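Local structure of flagellin B1 (Methanocaldococcus jannaschii DSM 2661, 5YA6) at residues L52-D57 and A126-A131. The protein binds calcium and, as an archaeal flagellin, probably polymerises into the filament of the archaellum, the swimming organelle of archaea. Numbering follows the deposited sequence.
Sequences LFLIYD and AVFNKA
Y56 turns the edge of its ring toward one face of F128 in an edge-to-face pair, centroids 5.0 Å apart and planes at 58°; V127 CB lies over the opposite face of F128. The two rings come nearest at Y56 CD2 and F128 CG, 3.6 Å. Y56 CB sits over the same face as CD2, 4.1 Å from the F128 ring centroid in a CH-pi contact, and L54 CD1 reaches F128 CZ obliquely at 4.2 Å. With CG anti to the backbone N (chi1 166°), the Y56 ring extends past F128 to K130, whose CE meets it near the ring plane, 3.2 Å from Y56 OH. One face of the Y56 ring carries D57 CB over its centre. The contact packs the short helix 124-128 and the loop after it against strand 51-56 of the mixed beta-sheet of this flagellin; H61, on the neighbouring antiparallel strand 59-69, adds a second edge-to-face partner to F128. K130 NZ donates to D57 OD2 at 3.0 Å; the ammonium comes from above the carboxylate plane, 40° out of it, and completes a salt bridge. An alanine here, lacking the chain beyond CB, would probably leave the exposed D57 carboxylate without this cationic mate and the edge of Y56 less well packed.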
loop_
_atom_site.group_PDB
_atom_site.type_symbol
_atom_site.label_atom_id
_atom_site.label_comp_id
_atom_site.label_asym_id
_atom_site.label_seq_id
_atom_site.Cartn_x
_atom_site.Cartn_y
_atom_site.Cartn_z
ATOM N N LEU B 52 5.332 9.580 4.826
ATOM C CA LEU B 52 5.506 8.456 3.972
ATOM C C LEU B 52 5.144 7.196 4.769
ATOM O O LEU B 52 5.833 6.810 5.721
ATOM C CB LEU B 52 6.928 8.404 3.455
ATOM C CG LEU B 52 7.256 7.221 2.526
ATOM C CD1 LEU B 52 6.360 7.277 1.273
ATOM C CD2 LEU B 52 8.714 7.228 2.146
ATOM N N PHE B 53 4.133 6.474 4.275
ATOM C CA PHE B 53 3.656 5.209 4.885
ATOM C C PHE B 53 4.118 4.072 4.038
ATOM O O PHE B 53 3.916 4.126 2.835
ATOM C CB PHE B 53 2.101 5.256 4.968
ATOM C CG PHE B 53 1.543 6.375 5.832
ATOM C CD1 PHE B 53 1.291 6.196 7.198
ATOM C CD2 PHE B 53 1.227 7.572 5.292
ATOM C CE1 PHE B 53 0.822 7.253 7.985
ATOM C CE2 PHE B 53 0.731 8.626 6.064
ATOM C CZ PHE B 53 0.508 8.456 7.420
ATOM N N LEU B 54 4.796 3.099 4.601
ATOM C CA LEU B 54 5.243 1.940 3.871
ATOM C C LEU B 54 4.925 0.644 4.617
ATOM O O LEU B 54 5.451 0.436 5.699
ATOM C CB LEU B 54 6.736 1.982 3.710
ATOM C CG LEU B 54 7.302 3.120 2.843
ATOM C CD1 LEU B 54 8.833 3.145 2.945
ATOM C CD2 LEU B 54 6.894 2.934 1.400
ATOM N N ILE B 55 4.232 -0.286 3.978
ATOM C CA ILE B 55 4.000 -1.603 4.543
ATOM C C ILE B 55 4.917 -2.633 3.873
ATOM O O ILE B 55 5.026 -2.730 2.647
ATOM C CB ILE B 55 2.530 -2.040 4.262
ATOM C CG1 ILE B 55 1.510 -1.059 4.801
ATOM C CG2 ILE B 55 2.264 -3.473 4.804
ATOM C CD1 ILE B 55 0.151 -1.067 4.108
ATOM N N TYR B 56 5.594 -3.457 4.713
ATOM C CA TYR B 56 6.488 -4.492 4.209
ATOM C C TYR B 56 6.624 -5.519 5.353
ATOM O O TYR B 56 6.834 -5.150 6.498
ATOM C CB TYR B 56 7.871 -3.918 3.693
ATOM C CG TYR B 56 8.877 -5.025 3.504
ATOM C CD1 TYR B 56 8.714 -6.010 2.555
ATOM C CD2 TYR B 56 9.979 -5.154 4.381
ATOM C CE1 TYR B 56 9.550 -7.107 2.459
ATOM C CE2 TYR B 56 10.869 -6.191 4.231
ATOM C CZ TYR B 56 10.673 -7.179 3.298
ATOM O OH TYR B 56 11.472 -8.277 3.250
ATOM N N ASP B 57 6.452 -6.788 5.029
ATOM C CA ASP B 57 6.815 -7.880 5.901
ATOM C C ASP B 57 6.080 -7.792 7.229
ATOM O O ASP B 57 6.652 -8.001 8.251
ATOM C CB ASP B 57 8.355 -7.908 6.111
ATOM C CG ASP B 57 8.861 -9.238 6.744
ATOM O OD1 ASP B 57 8.264 -10.292 6.524
ATOM O OD2 ASP B 57 9.830 -9.179 7.483
ATOM N N ALA B 126 17.695 0.436 7.001
ATOM C CA ALA B 126 17.476 1.031 8.286
ATOM C C ALA B 126 15.995 0.993 8.698
ATOM O O ALA B 126 15.640 0.676 9.854
ATOM C CB ALA B 126 18.060 2.426 8.324
ATOM N N VAL B 127 15.081 1.201 7.755
ATOM C CA VAL B 127 13.636 1.161 8.081
ATOM C C VAL B 127 13.129 -0.253 8.409
ATOM O O VAL B 127 12.401 -0.458 9.379
ATOM C CB VAL B 127 12.799 1.788 6.919
ATOM C CG1 VAL B 127 11.312 1.726 7.203
ATOM C CG2 VAL B 127 13.188 3.259 6.708
ATOM N N PHE B 128 13.562 -1.209 7.623
ATOM C CA PHE B 128 13.045 -2.560 7.714
ATOM C C PHE B 128 13.952 -3.484 8.489
ATOM O O PHE B 128 13.593 -4.632 8.668
ATOM C CB PHE B 128 12.802 -3.114 6.280
ATOM C CG PHE B 128 11.870 -2.260 5.416
ATOM C CD1 PHE B 128 10.710 -1.706 5.913
ATOM C CD2 PHE B 128 12.186 -1.993 4.097
ATOM C CE1 PHE B 128 9.856 -0.948 5.104
ATOM C CE2 PHE B 128 11.342 -1.248 3.302
ATOM C CZ PHE B 128 10.178 -0.702 3.811
ATOM N N ASN B 129 15.137 -2.989 8.864
ATOM C CA ASN B 129 16.177 -3.712 9.577
ATOM C C ASN B 129 16.805 -4.849 8.798
ATOM O O ASN B 129 17.411 -5.728 9.353
ATOM C CB ASN B 129 15.641 -4.164 10.955
ATOM C CG ASN B 129 15.587 -3.010 11.912
ATOM O OD1 ASN B 129 14.525 -2.452 12.149
ATOM N ND2 ASN B 129 16.743 -2.598 12.383
ATOM N N LYS B 130 16.644 -4.820 7.479
ATOM C CA LYS B 130 17.314 -5.750 6.578
ATOM C C LYS B 130 17.082 -5.263 5.172
ATOM O O LYS B 130 16.209 -4.400 4.961
ATOM C CB LYS B 130 16.709 -7.162 6.680
ATOM C CG LYS B 130 15.197 -7.200 6.471
ATOM C CD LYS B 130 14.788 -8.527 5.824
ATOM C CE LYS B 130 13.277 -8.754 5.877
ATOM N NZ LYS B 130 12.805 -8.989 7.271
ATOM N N ALA B 131 17.872 -5.785 4.222
ATOM C CA ALA B 131 17.671 -5.403 2.836
ATOM C C ALA B 131 16.457 -6.166 2.320
ATOM O O ALA B 131 16.127 -7.217 2.828
ATOM C CB ALA B 131 18.909 -5.690 2.016
#